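Local structure of hydratase ChsH2 (Mycobacterium tuberculosis SUMu008, 4W78) at residues P9-Y14 with V59-T64; I48-L53 with V82-Y87; A71-I76 with V122-R127; G77-V82 with H117-V122. The protein forms, with ChsH1, a MaoC-like enoyl-CoA hydratase of cholesterol catabolism, probably adding water to an enoyl-CoA intermediate. All blocks are in the same frame, centred on the assembly; numbering follows the deposited sequence.

Contact 1: residues P9-Y14 with V59-T64; sequences PELKLY and VQRYVT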
loop_
_atom_site.group_PDB
_atom_site.type_symbol
_atom_site.label_atom_id
_atom_site.label_comp_id
_atom_site.label_asym_id
_atom_site.label_seq_id
_atom_site.Cartn_x
_atom_site.Cartn_y
_atom_site.Cartn_z
ATOM N N PRO F 9 17.594 -23.988 -5.447
ATOM C CA PRO F 9 17.737 -23.890 -3.995
ATOM C C PRO F 9 16.376 -23.703 -3.364
ATOM O O PRO F 9 15.492 -23.130 -3.991
ATOM C CB PRO F 9 18.586 -22.629 -3.814
ATOM C CG PRO F 9 19.360 -22.517 -5.101
ATOM C CD PRO F 9 18.373 -22.954 -6.147
ATOM N N GLU F 10 16.214 -24.206 -2.152
ATOM C CA GLU F 10 14.958 -24.092 -1.428
ATOM C C GLU F 10 14.725 -22.637 -1.026
ATOM O O GLU F 10 15.678 -21.907 -0.742
ATOM C CB GLU F 10 15.047 -24.987 -0.194
ATOM C CG GLU F 10 13.802 -25.097 0.637
ATOM C CD GLU F 10 13.869 -26.269 1.604
ATOM O OE1 GLU F 10 14.019 -26.032 2.821
ATOM O OE2 GLU F 10 13.770 -27.429 1.147
ATOM N N LEU F 11 13.466 -22.206 -1.029
ATOM C CA LEU F 11 13.110 -20.903 -0.462
ATOM C C LEU F 11 11.953 -21.067 0.518
ATOM O O LEU F 11 10.884 -21.537 0.140
ATOM C CB LEU F 11 12.721 -19.910 -1.556
ATOM C CG LEU F 11 12.164 -18.572 -1.054
ATOM C CD1 LEU F 11 13.212 -17.794 -0.269
ATOM C CD2 LEU F 11 11.607 -17.753 -2.213
ATOM N N LYS F 12 12.172 -20.692 1.775
ATOM C CA LYS F 12 11.110 -20.739 2.780
ATOM C C LYS F 12 10.627 -19.338 3.113
ATOM O O LYS F 12 11.420 -18.468 3.480
ATOM C CB LYS F 12 11.595 -21.429 4.061
ATOM C CG LYS F 12 11.840 -22.915 3.927
ATOM C CD LYS F 12 12.351 -23.508 5.233
ATOM C CE LYS F 12 11.425 -23.171 6.390
ATOM N NZ LYS F 12 11.867 -23.848 7.641
ATOM N N LEU F 13 9.320 -19.136 2.999
ATOM C CA LEU F 13 8.712 -17.841 3.274
ATOM C C LEU F 13 7.641 -17.952 4.346
ATOM O O LEU F 13 6.718 -18.759 4.235
ATOM C CB LEU F 13 8.120 -17.250 1.997
ATOM C CG LEU F 13 9.166 -16.861 0.941
ATOM C CD1 LEU F 13 8.490 -16.324 -0.314
ATOM C CD2 LEU F 13 10.145 -15.853 1.499
ATOM N N TYR F 14 7.777 -17.134 5.383
ATOM C CA TYR F 14 6.810 -17.088 6.473
ATOM C C TYR F 14 5.726 -16.100 6.108
ATOM O O TYR F 14 5.992 -14.907 5.934
ATOM C CB TYR F 14 7.510 -16.641 7.752
ATOM C CG TYR F 14 6.642 -16.621 8.992
ATOM C CD1 TYR F 14 5.897 -17.731 9.367
ATOM C CD2 TYR F 14 6.612 -15.500 9.820
ATOM C CE1 TYR F 14 5.126 -17.717 10.526
ATOM C CE2 TYR F 14 5.843 -15.478 10.978
ATOM C CZ TYR F 14 5.103 -16.588 11.323
ATOM O OH TYR F 14 4.350 -16.569 12.473
ATOM N N VAL F 59 6.549 -17.025 -7.606
ATOM C CA VAL F 59 7.087 -18.044 -8.518
ATOM C C VAL F 59 8.147 -17.428 -9.437
ATOM O O VAL F 59 9.222 -18.025 -9.666
ATOM C CB VAL F 59 5.958 -18.702 -9.339
ATOM C CG1 VAL F 59 6.518 -19.484 -10.516
ATOM C CG2 VAL F 59 5.099 -19.600 -8.441
ATOM N N GLN F 60 7.861 -16.240 -9.963
ATOM C CA GLN F 60 8.838 -15.496 -10.760
ATOM C C GLN F 60 10.118 -15.252 -9.987
ATOM O O GLN F 60 11.218 -15.543 -10.492
ATOM C CB GLN F 60 8.235 -14.162 -11.201
ATOM C CG GLN F 60 9.113 -13.371 -12.152
ATOM C CD GLN F 60 8.441 -12.096 -12.564
ATOM O OE1 GLN F 60 7.830 -12.019 -13.623
ATOM N NE2 GLN F 60 8.536 -11.093 -11.718
ATOM N N ARG F 61 9.994 -14.695 -8.785
ATOM C CA ARG F 61 11.152 -14.405 -7.932
ATOM C C ARG F 61 11.969 -15.661 -7.661
ATOM O O ARG F 61 13.202 -15.652 -7.756
ATOM C CB ARG F 61 10.682 -13.841 -6.597
ATOM C CG ARG F 61 11.813 -13.737 -5.598
ATOM C CD ARG F 61 11.300 -13.448 -4.211
ATOM N NE ARG F 61 12.347 -13.752 -3.243
ATOM C CZ ARG F 61 12.192 -13.664 -1.931
ATOM N NH1 ARG F 61 11.027 -13.265 -1.424
ATOM N NH2 ARG F 61 13.202 -13.972 -1.128
ATOM N N TYR F 62 11.274 -16.738 -7.320
ATOM C CA TYR F 62 11.951 -17.990 -6.992
ATOM C C TYR F 62 12.840 -18.471 -8.155
ATOM O O TYR F 62 14.007 -18.857 -7.961
ATOM C CB TYR F 62 10.899 -19.039 -6.619
ATOM C CG TYR F 62 11.510 -20.362 -6.269
ATOM C CD1 TYR F 62 12.333 -20.483 -5.161
ATOM C CD2 TYR F 62 11.298 -21.481 -7.060
ATOM C CE1 TYR F 62 12.923 -21.698 -4.841
ATOM C CE2 TYR F 62 11.888 -22.706 -6.745
ATOM C CZ TYR F 62 12.694 -22.801 -5.630
ATOM O OH TYR F 62 13.289 -24.004 -5.300
ATOM N N VAL F 63 12.297 -18.426 -9.369
ATOM C CA VAL F 63 13.041 -18.857 -10.549
ATOM C C VAL F 63 14.204 -17.919 -10.878
ATOM O O VAL F 63 15.306 -18.383 -11.186
ATOM C CB VAL F 63 12.106 -19.032 -11.778
ATOM C CG1 VAL F 63 12.916 -19.305 -13.046
ATOM C CG2 VAL F 63 11.168 -20.169 -11.531
ATOM N N THR F 64 13.973 -16.606 -10.811
ATOM C CA THR F 64 15.035 -15.656 -11.156
ATOM C C THR F 64 16.106 -15.527 -10.073
ATOM O O THR F 64 17.236 -15.169 -10.377
ATOM C CB THR F 64 14.508 -14.270 -11.556
ATOM O OG1 THR F 64 13.776 -13.699 -10.461
ATOM C CG2 THR F 64 13.600 -14.390 -12.773
#

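Contact 2: residues I48-L53 with V82-Y87; sequences IFVNIL and VPWYAY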
loop_
_atom_site.group_PDB
_atom_site.type_symbol
_atom_site.label_atom_id
_atom_site.label_comp_id
_atom_site.label_asym_id
_atom_site.label_seq_id
_atom_site.Cartn_x
_atom_site.Cartn_y
_atom_site.Cartn_z
ATOM N N ILE F 48 -6.988 -14.605 6.739
ATOM C CA ILE F 48 -6.536 -13.976 5.511
ATOM C C ILE F 48 -5.556 -14.907 4.794
ATOM O O ILE F 48 -4.892 -15.736 5.416
ATOM C CB ILE F 48 -5.872 -12.617 5.768
ATOM C CG1 ILE F 48 -4.629 -12.761 6.645
ATOM C CG2 ILE F 48 -6.895 -11.657 6.411
ATOM C CD1 ILE F 48 -3.812 -11.471 6.732
ATOM N N PHE F 49 -5.505 -14.775 3.473
ATOM C CA PHE F 49 -4.672 -15.661 2.669
ATOM C C PHE F 49 -4.070 -14.902 1.502
ATOM O O PHE F 49 -4.603 -13.883 1.049
ATOM C CB PHE F 49 -5.447 -16.898 2.183
ATOM C CG PHE F 49 -6.711 -16.585 1.430
ATOM C CD1 PHE F 49 -6.689 -16.370 0.052
ATOM C CD2 PHE F 49 -7.928 -16.541 2.093
ATOM C CE1 PHE F 49 -7.861 -16.102 -0.645
ATOM C CE2 PHE F 49 -9.102 -16.267 1.400
ATOM C CZ PHE F 49 -9.068 -16.053 0.033
ATOM N N VAL F 50 -2.946 -15.435 1.036
ATOM C CA VAL F 50 -2.170 -14.822 -0.044
ATOM C C VAL F 50 -2.949 -14.840 -1.357
ATOM O O VAL F 50 -3.613 -15.833 -1.683
ATOM C CB VAL F 50 -0.840 -15.594 -0.199
ATOM C CG1 VAL F 50 -0.037 -15.115 -1.425
ATOM C CG2 VAL F 50 0.008 -15.466 1.053
ATOM N N ASN F 51 -2.855 -13.750 -2.128
ATOM C CA ASN F 51 -3.605 -13.648 -3.391
ATOM C C ASN F 51 -2.839 -14.242 -4.574
ATOM O O ASN F 51 -1.644 -14.551 -4.467
ATOM C CB ASN F 51 -4.038 -12.196 -3.682
ATOM C CG ASN F 51 -2.890 -11.308 -4.174
ATOM O OD1 ASN F 51 -1.728 -11.585 -3.920
ATOM N ND2 ASN F 51 -3.225 -10.252 -4.904
ATOM N N ILE F 52 -3.508 -14.415 -5.702
ATOM C CA ILE F 52 -2.889 -15.147 -6.802
ATOM C C ILE F 52 -1.840 -14.297 -7.530
ATOM O O ILE F 52 -0.901 -14.843 -8.108
ATOM C CB ILE F 52 -3.954 -15.755 -7.753
ATOM C CG1 ILE F 52 -3.325 -16.855 -8.635
ATOM C CG2 ILE F 52 -4.650 -14.668 -8.561
ATOM C CD1 ILE F 52 -4.385 -17.702 -9.317
ATOM N N LEU F 53 -1.981 -12.978 -7.501
ATOM C CA LEU F 53 -0.976 -12.108 -8.138
ATOM C C LEU F 53 0.335 -12.210 -7.368
ATOM O O LEU F 53 1.412 -12.096 -7.948
ATOM C CB LEU F 53 -1.429 -10.638 -8.226
ATOM C CG LEU F 53 -2.569 -10.305 -9.215
ATOM C CD1 LEU F 53 -3.920 -10.773 -8.689
ATOM C CD2 LEU F 53 -2.650 -8.816 -9.524
ATOM N N VAL F 82 -3.958 -25.905 -1.646
ATOM C CA VAL F 82 -4.435 -25.435 -0.355
ATOM C C VAL F 82 -4.121 -23.951 -0.215
ATOM O O VAL F 82 -3.206 -23.443 -0.862
ATOM C CB VAL F 82 -3.812 -26.248 0.803
ATOM C CG1 VAL F 82 -4.144 -27.723 0.651
ATOM C CG2 VAL F 82 -2.307 -26.039 0.861
ATOM N N PRO F 83 -4.892 -23.236 0.609
ATOM C CA PRO F 83 -4.627 -21.808 0.811
ATOM C C PRO F 83 -3.326 -21.561 1.573
ATOM O O PRO F 83 -2.857 -22.430 2.317
ATOM C CB PRO F 83 -5.835 -21.323 1.632
ATOM C CG PRO F 83 -6.865 -22.396 1.482
ATOM C CD PRO F 83 -6.100 -23.681 1.318
ATOM N N TRP F 84 -2.743 -20.390 1.354
ATOM C CA TRP F 84 -1.620 -19.936 2.156
ATOM C C TRP F 84 -2.168 -18.925 3.162
ATOM O O TRP F 84 -2.350 -17.739 2.850
ATOM C CB TRP F 84 -0.530 -19.325 1.270
ATOM C CG TRP F 84 0.715 -18.933 2.002
ATOM C CD1 TRP F 84 0.951 -18.977 3.363
ATOM C CD2 TRP F 84 1.910 -18.451 1.409
ATOM N NE1 TRP F 84 2.226 -18.536 3.634
ATOM C CE2 TRP F 84 2.835 -18.207 2.447
ATOM C CE3 TRP F 84 2.298 -18.216 0.089
ATOM C CZ2 TRP F 84 4.124 -17.734 2.202
ATOM C CZ3 TRP F 84 3.576 -17.742 -0.150
ATOM C CH2 TRP F 84 4.470 -17.504 0.902
ATOM N N TYR F 85 -2.468 -19.433 4.354
ATOM C CA TYR F 85 -3.042 -18.639 5.422
ATOM C C TYR F 85 -1.974 -17.950 6.250
ATOM O O TYR F 85 -0.823 -18.382 6.282
ATOM C CB TYR F 85 -3.854 -19.542 6.343
ATOM C CG TYR F 85 -5.170 -20.018 5.787
ATOM C CD1 TYR F 85 -6.111 -19.111 5.296
ATOM C CD2 TYR F 85 -5.486 -21.366 5.769
ATOM C CE1 TYR F 85 -7.330 -19.543 4.806
ATOM C CE2 TYR F 85 -6.695 -21.807 5.275
ATOM C CZ TYR F 85 -7.616 -20.893 4.797
ATOM O OH TYR F 85 -8.830 -21.345 4.322
ATOM N N ALA F 86 -2.369 -16.879 6.935
ATOM C CA ALA F 86 -1.473 -16.222 7.880
ATOM C C ALA F 86 -0.838 -17.252 8.809
ATOM O O ALA F 86 -1.512 -18.173 9.297
ATOM C CB ALA F 86 -2.214 -15.149 8.691
ATOM N N TYR F 87 0.472 -17.085 8.998
ATOM C CA TYR F 87 1.328 -17.901 9.871
ATOM C C TYR F 87 1.784 -19.228 9.288
ATOM O O TYR F 87 2.581 -19.935 9.913
ATOM C CB TYR F 87 0.728 -18.093 11.268
ATOM C CG TYR F 87 0.312 -16.788 11.888
ATOM C CD1 TYR F 87 1.248 -15.806 12.172
ATOM C CD2 TYR F 87 -1.022 -16.536 12.175
ATOM C CE1 TYR F 87 0.867 -14.602 12.743
ATOM C CE2 TYR F 87 -1.419 -15.336 12.739
ATOM C CZ TYR F 87 -0.472 -14.372 13.015
ATOM O OH TYR F 87 -0.857 -13.183 13.584
HETATM O O HOH W 1 -3.821 -18.583 -0.657
#

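Contact 3: residues A71-I76 with V122-R127; sequences ALIKSI and VELSMR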
loop_
_atom_site.group_PDB
_atom_site.type_symbol
_atom_site.label_atom_id
_atom_site.label_comp_id
_atom_site.label_asym_id
_atom_site.label_seq_id
_atom_site.Cartn_x
_atom_site.Cartn_y
_atom_site.Cartn_z
ATOM N N ALA F 71 18.008 -13.731 -16.922
ATOM C CA ALA F 71 16.910 -14.627 -17.267
ATOM C C ALA F 71 15.768 -13.824 -17.851
ATOM O O ALA F 71 15.457 -12.735 -17.361
ATOM C CB ALA F 71 16.446 -15.377 -16.049
ATOM N N LEU F 72 15.133 -14.371 -18.886
ATOM C CA LEU F 72 13.963 -13.739 -19.485
ATOM C C LEU F 72 12.764 -14.658 -19.316
ATOM O O LEU F 72 12.692 -15.714 -19.953
ATOM C CB LEU F 72 14.205 -13.465 -20.970
ATOM C CG LEU F 72 15.289 -12.460 -21.308
ATOM C CD1 LEU F 72 15.573 -12.505 -22.809
ATOM C CD2 LEU F 72 14.857 -11.068 -20.873
ATOM N N ILE F 73 11.832 -14.263 -18.457
ATOM C CA ILE F 73 10.624 -15.059 -18.224
ATOM C C ILE F 73 9.645 -14.934 -19.392
ATOM O O ILE F 73 9.295 -13.818 -19.794
ATOM C CB ILE F 73 9.925 -14.656 -16.899
ATOM C CG1 ILE F 73 10.892 -14.767 -15.709
ATOM C CG2 ILE F 73 8.666 -15.486 -16.680
ATOM C CD1 ILE F 73 11.426 -16.166 -15.452
ATOM N N LYS F 74 9.215 -16.076 -19.934
ATOM C CA LYS F 74 8.343 -16.124 -21.110
ATOM C C LYS F 74 6.904 -16.453 -20.737
ATOM O O LYS F 74 5.957 -16.000 -21.387
ATOM C CB LYS F 74 8.867 -17.166 -22.122
ATOM C CG LYS F 74 10.308 -16.927 -22.571
ATOM C CD LYS F 74 10.422 -15.621 -23.328
ATOM C CE LYS F 74 11.825 -15.422 -23.882
ATOM N NZ LYS F 74 11.903 -14.206 -24.736
ATOM N N SER F 75 6.732 -17.273 -19.707
ATOM C CA SER F 75 5.384 -17.612 -19.248
ATOM C C SER F 75 5.410 -18.216 -17.860
ATOM O O SER F 75 6.403 -18.841 -17.456
ATOM C CB SER F 75 4.701 -18.574 -20.224
ATOM O OG SER F 75 5.371 -19.827 -20.303
ATOM N N ILE F 76 4.310 -18.024 -17.129
ATOM C CA ILE F 76 4.132 -18.647 -15.825
ATOM C C ILE F 76 2.724 -19.197 -15.793
ATOM O O ILE F 76 1.764 -18.453 -15.991
ATOM C CB ILE F 76 4.310 -17.641 -14.675
ATOM C CG1 ILE F 76 5.755 -17.127 -14.616
ATOM C CG2 ILE F 76 3.932 -18.276 -13.320
ATOM C CD1 ILE F 76 5.934 -15.953 -13.652
ATOM N N VAL F 122 7.170 -22.779 -15.380
ATOM C CA VAL F 122 7.737 -21.517 -15.823
ATOM C C VAL F 122 8.628 -21.768 -17.034
ATOM O O VAL F 122 9.468 -22.669 -17.012
ATOM C CB VAL F 122 8.594 -20.884 -14.717
ATOM C CG1 VAL F 122 9.163 -19.533 -15.157
ATOM C CG2 VAL F 122 7.775 -20.741 -13.430
ATOM N N GLU F 123 8.432 -20.986 -18.088
ATOM C CA GLU F 123 9.290 -21.068 -19.268
ATOM C C GLU F 123 10.132 -19.807 -19.322
ATOM O O GLU F 123 9.634 -18.711 -19.122
ATOM C CB GLU F 123 8.458 -21.205 -20.537
ATOM C CG GLU F 123 7.711 -22.523 -20.628
ATOM C CD GLU F 123 6.925 -22.640 -21.917
ATOM O OE1 GLU F 123 6.677 -21.585 -22.543
ATOM O OE2 GLU F 123 6.563 -23.772 -22.305
ATOM N N LEU F 124 11.424 -19.961 -19.578
ATOM C CA LEU F 124 12.305 -18.815 -19.574
ATOM C C LEU F 124 13.463 -19.106 -20.496
ATOM O O LEU F 124 13.706 -20.257 -20.844
ATOM C CB LEU F 124 12.855 -18.552 -18.168
ATOM C CG LEU F 124 13.819 -19.577 -17.567
ATOM C CD1 LEU F 124 14.748 -18.903 -16.564
ATOM C CD2 LEU F 124 13.076 -20.724 -16.898
ATOM N N SER F 125 14.160 -18.052 -20.893
ATOM C CA SER F 125 15.430 -18.211 -21.582
ATOM C C SER F 125 16.503 -17.728 -20.625
ATOM O O SER F 125 16.289 -16.789 -19.856
ATOM C CB SER F 125 15.448 -17.389 -22.859
ATOM O OG SER F 125 15.521 -16.015 -22.544
ATOM N N MET F 126 17.656 -18.382 -20.649
ATOM C CA MET F 126 18.730 -18.002 -19.757
ATOM C C MET F 126 19.981 -17.811 -20.590
ATOM O O MET F 126 20.148 -18.449 -21.628
ATOM C CB MET F 126 18.954 -19.073 -18.689
ATOM C CG MET F 126 19.567 -18.541 -17.399
ATOM S SD MET F 126 19.898 -19.839 -16.188
ATOM C CE MET F 126 18.408 -20.798 -16.310
ATOM N N ARG F 127 20.852 -16.921 -20.138
ATOM C CA ARG F 127 22.055 -16.584 -20.878
ATOM C C ARG F 127 23.262 -17.192 -20.186
ATOM O O ARG F 127 23.201 -17.518 -19.003
ATOM C CB ARG F 127 22.196 -15.067 -20.941
ATOM C CG ARG F 127 23.092 -14.543 -22.030
ATOM C CD ARG F 127 23.225 -13.041 -21.869
ATOM N NE ARG F 127 23.802 -12.695 -20.572
ATOM C CZ ARG F 127 23.767 -11.479 -20.037
ATOM N NH1 ARG F 127 23.166 -10.489 -20.678
ATOM N NH2 ARG F 127 24.318 -11.256 -18.854
#

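Contact 4: residues G77-V82 with H117-V122; sequences GLRLGV and HVTATV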
loop_
_atom_site.group_PDB
_atom_site.type_symbol
_atom_site.label_atom_id
_atom_site.label_comp_id
_atom_site.label_asym_id
_atom_site.label_seq_id
_atom_site.Cartn_x
_atom_site.Cartn_y
_atom_site.Cartn_z
ATOM N N GLY F 77 2.597 -20.498 -15.578
ATOM C CA GLY F 77 1.277 -21.084 -15.423
ATOM C C GLY F 77 1.192 -21.737 -14.063
ATOM O O GLY F 77 2.059 -22.523 -13.698
ATOM N N LEU F 78 0.150 -21.439 -13.301
ATOM C CA LEU F 78 0.085 -22.065 -11.996
ATOM C C LEU F 78 -1.310 -22.509 -11.608
ATOM O O LEU F 78 -2.316 -22.029 -12.150
ATOM C CB LEU F 78 0.701 -21.165 -10.919
ATOM C CG LEU F 78 0.114 -19.764 -10.739
ATOM C CD1 LEU F 78 -1.117 -19.806 -9.849
ATOM C CD2 LEU F 78 1.159 -18.828 -10.158
ATOM N N ARG F 79 -1.343 -23.451 -10.683
ATOM C CA ARG F 79 -2.599 -23.903 -10.133
ATOM C C ARG F 79 -2.472 -23.936 -8.617
ATOM O O ARG F 79 -1.453 -24.364 -8.064
ATOM C CB ARG F 79 -2.985 -25.271 -10.700
ATOM C CG ARG F 79 -1.990 -26.377 -10.457
ATOM C CD ARG F 79 -2.590 -27.738 -10.837
ATOM N NE ARG F 79 -1.625 -28.809 -10.632
ATOM C CZ ARG F 79 -1.837 -30.086 -10.920
ATOM N NH1 ARG F 79 -3.003 -30.479 -11.425
ATOM N NH2 ARG F 79 -0.880 -30.974 -10.696
ATOM N N LEU F 80 -3.509 -23.454 -7.944
ATOM C CA LEU F 80 -3.485 -23.398 -6.500
ATOM C C LEU F 80 -4.093 -24.660 -5.917
ATOM O O LEU F 80 -5.010 -25.247 -6.491
ATOM C CB LEU F 80 -4.211 -22.143 -6.007
ATOM C CG LEU F 80 -3.562 -20.849 -6.518
ATOM C CD1 LEU F 80 -4.272 -19.635 -5.972
ATOM C CD2 LEU F 80 -2.062 -20.805 -6.158
ATOM N N GLY F 81 -3.546 -25.083 -4.786
ATOM C CA GLY F 81 -4.080 -26.203 -4.041
ATOM C C GLY F 81 -4.644 -25.649 -2.750
ATOM O O GLY F 81 -5.676 -24.985 -2.746
ATOM N N VAL F 82 -3.958 -25.905 -1.646
ATOM C CA VAL F 82 -4.435 -25.435 -0.355
ATOM C C VAL F 82 -4.121 -23.951 -0.215
ATOM O O VAL F 82 -3.206 -23.443 -0.862
ATOM C CB VAL F 82 -3.812 -26.248 0.803
ATOM C CG1 VAL F 82 -4.144 -27.723 0.651
ATOM C CG2 VAL F 82 -2.307 -26.039 0.861
ATOM N N HIS F 117 0.463 -25.794 -1.910
ATOM C CA HIS F 117 -0.245 -24.538 -2.061
ATOM C C HIS F 117 -0.248 -24.078 -3.512
ATOM O O HIS F 117 -1.250 -23.603 -4.019
ATOM C CB HIS F 117 0.403 -23.460 -1.193
ATOM C CG HIS F 117 0.023 -22.072 -1.593
ATOM N ND1 HIS F 117 -1.276 -21.613 -1.545
ATOM C CD2 HIS F 117 0.766 -21.049 -2.079
ATOM C CE1 HIS F 117 -1.314 -20.360 -1.972
ATOM N NE2 HIS F 117 -0.084 -19.996 -2.297
ATOM N N VAL F 118 0.891 -24.208 -4.178
ATOM C CA VAL F 118 0.977 -23.791 -5.568
ATOM C C VAL F 118 1.852 -24.752 -6.369
ATOM O O VAL F 118 2.865 -25.244 -5.884
ATOM C CB VAL F 118 1.458 -22.319 -5.702
ATOM C CG1 VAL F 118 2.841 -22.127 -5.115
ATOM C CG2 VAL F 118 1.399 -21.850 -7.167
ATOM N N THR F 119 1.412 -25.048 -7.585
ATOM C CA THR F 119 2.180 -25.859 -8.518
ATOM C C THR F 119 2.274 -25.063 -9.805
ATOM O O THR F 119 1.250 -24.624 -10.358
ATOM C CB THR F 119 1.488 -27.205 -8.759
ATOM O OG1 THR F 119 1.345 -27.883 -7.505
ATOM C CG2 THR F 119 2.298 -28.080 -9.703
ATOM N N ALA F 120 3.497 -24.840 -10.281
ATOM C CA ALA F 120 3.676 -23.923 -11.394
ATOM C C ALA F 120 4.658 -24.448 -12.415
ATOM O O ALA F 120 5.530 -25.255 -12.106
ATOM C CB ALA F 120 4.130 -22.566 -10.897
ATOM N N THR F 121 4.480 -23.983 -13.638
ATOM C CA THR F 121 5.389 -24.295 -14.734
ATOM C C THR F 121 5.853 -22.963 -15.301
ATOM O O THR F 121 5.037 -22.095 -15.630
ATOM C CB THR F 121 4.692 -25.133 -15.827
ATOM O OG1 THR F 121 4.229 -26.369 -15.269
ATOM C CG2 THR F 121 5.659 -25.441 -16.938
ATOM N N VAL F 122 7.170 -22.779 -15.380
ATOM C CA VAL F 122 7.737 -21.517 -15.823
ATOM C C VAL F 122 8.628 -21.768 -17.034
ATOM O O VAL F 122 9.468 -22.669 -17.012
ATOM C CB VAL F 122 8.594 -20.884 -14.717
ATOM C CG1 VAL F 122 9.163 -19.533 -15.157
ATOM C CG2 VAL F 122 7.775 -20.741 -13.430
HETATM O O HOH W 2 -0.990 -26.873 -6.223
#

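Contact 1: residues P9-Y14 with V59-T64
Strand 9-14 and helix 59-64 run in roughly opposing directions, 144° between their N-to-C directions and 9.9 Å between their axes at closest approach, Leu11 and Tyr62 having the nearest CA atoms. Tyr62 lies with CG anti to its backbone nitrogen (chi1 180°), which carries the ring from the helix to the strand and brings the phenol to the backbone of Pro9. There Tyr62 OH donates to Pro9 O at 2.7 Å; the donor stands well above the carbonyl plane and meets the oxygen at a C=O...O angle of 133°, so the bond is short but does not follow a lone pair. The same ring is packed against Leu11, whose CB sits 3.7 Å from Tyr62 CD1 as the two side chains slide past each other in opposite directions. The methyl Leu11 CD2 then turns to the guanidinium of Arg61 and rests over the centre of one face, 4.1 Å from Arg61 CZ. Leu13 CD2 approaches obliquely, 4.0 Å from Arg61 NH1. This packing belongs to the hot-dog fold, in which the sheet wraps the long helix 52-67. Its chemistry is mixed: one phenol-carbonyl bond ties the helix to the strand, while leucine methyls pack against a guanidinium that donates through NH1 to Ile39 O of the ChsH1 chain and has a long, weak ion pair with Asp65.

Contact 2: residues I48-L53 with V82-Y87
The loop leading into the long central helix of the hot-dog fold meets the loop after strand 72-80 through a single beta bridge, in which Phe49 faces Tyr85. Two backbone bonds frame it: Val50 N donates to Trp84 O at 3.0 Å, in the carbonyl plane, and Ala86 N donates to Ile48 O at 3.2 Å. A water extends the pairing, giving a proton to Val50 O and accepting one from Trp84 N. Val50 supplies the main side-chain contact. Its CG2 lies over one face of the Trp84 indole, 3.9 Å from the centroid of the five-membered ring, a CH-pi contact displaced toward the rim; the indole NE1 is bonded to Asp88 O. Just beyond, Asn51 is the N-cap of helix 52-67, and its ND2 donates to Asp29, which with His34 binds the cadmium ion. Phe49 O also receives a bond from His34 ND1, so the bridged loop forms a second shell to that metal site. The bridge sets Phe49 CB 3.9 Å from Tyr85 CD1, and a chi1 of 55° turns the phenyl ring so that Phe49 CD2 comes 4.1 Å from Tyr85 CE1. The Tyr85 ring presents its edge to Ile48 O, and Ile48 CG1 touches Ala86 CB at 4.0 Å.

Contact 3: residues A71-I76 with V122-R127
Glu123 O is gripped by two consecutive backbone nitrogens, Lys74 N at 2.8 Å and Ser75 N at a longer 3.3 Å, both reaching it from the same face of its carbonyl plane. This is a classic beta bulge: Lys74 and Ser75 together face Glu123, and the register of the antiparallel strands slips by one residue. Regular pairing resumes on either side, with Leu72 and Ser125 joined by two bonds, of which Leu72 N to Ser125 O is nearly straight at 173°, and with Glu123 N donating to Ser75 O. On the face of Ser75, Glu123 and Ser125, which also carries Leu72, Ser75 OG sits between its own backbone nitrogen and carbonyl carbon (chi1 64°), a position that brings it 3.1 Å from Glu123 OE1. Ser125 OG lies 3.3 Å from Leu72 CB. The other face is apolar: Ile73 CD1 touches both Leu124 CB, at 3.9 Å, and Val122 CG1, at 4.1 Å, while the Ile76 side chain also meets Val122. Helix 52-67 covers part of this apolar face, and Ser75 and Ile76 pair in turn with a strand of the ChsH1 chain, which continues the sheet. The chemistry is thus divided between a mainly polar face and one of branched hydrocarbons, and the extra residue of the bulge is accommodated because Glu123 O accepts from both Lys74 N and Ser75 N.

Contact 4: residues G77-V82 with H117-V122
With CG anti to the backbone nitrogen (chi1 162°), the His117 side chain swings its imidazole to the end of the strand pair, where ND1 meets the carbonyl of Val82. That bond is 2.7 Å from His117 ND1 to Val82 O, lies in the carbonyl plane and is only 5° out of the ring plane, so it helps fix the rotation of the imidazole. Its other nitrogen, NE2, is hydrogen-bonded to Asp55 OD1, leaving the buried ring held at two points. The backbone of the same histidine accepts from Gly81: Gly81 N to His117 O is 2.8 Å, with the donor well above the carbonyl plane. Farther along, Gly77 with Thr121 and Arg79 with Thr119 form hydrogen-bonded antiparallel pairs. Arg79 and Thr119 lie alongside each other and point the same way, Arg79 NE 4.0 Å from Thr119 CB, which meets the guanidinium at its edge. A water spans this pair, donating to Arg79 O and standing 2.8 Å from Thr119 OG1. On the opposite face Leu80 CD2 packs 3.8 Å from Val118 CG2, and Leu78 CB lies 3.7 Å from Ala120 CB. Leu78 also touches Ile52 and Thr56 of helix 52-67, which packs against this apolar face; strand 103-111 flanks 116-125, where His117 and Val118 form a classic bulge against Gly110, and on the other side a ChsH1 strand pairs with Gly77 to Arg79.

Helix 52-67 and the five-stranded antiparallel sheet bring the four contacts together. Contacts 3 and 4 are successive parts of one ladder between strands 72-80 and 116-125, centres about 17 Å apart and sharing Val122, with contact 4 nested inside the loop that contact 3 closes. Contact 1 joins the helix to strand 7-14, the sheet's other outermost strand within the chain, and closes before either opens; Val59 of its helix packs on Val122 and Ala120. Contact 2 lies at the helix start, its segments alternating along the chain with those of each other contact; it shares Val82 with contact 4 and is about 25 Å from contact 3, centre to centre. Cadmium-side loops and ChsH1-paired strand are thus joined.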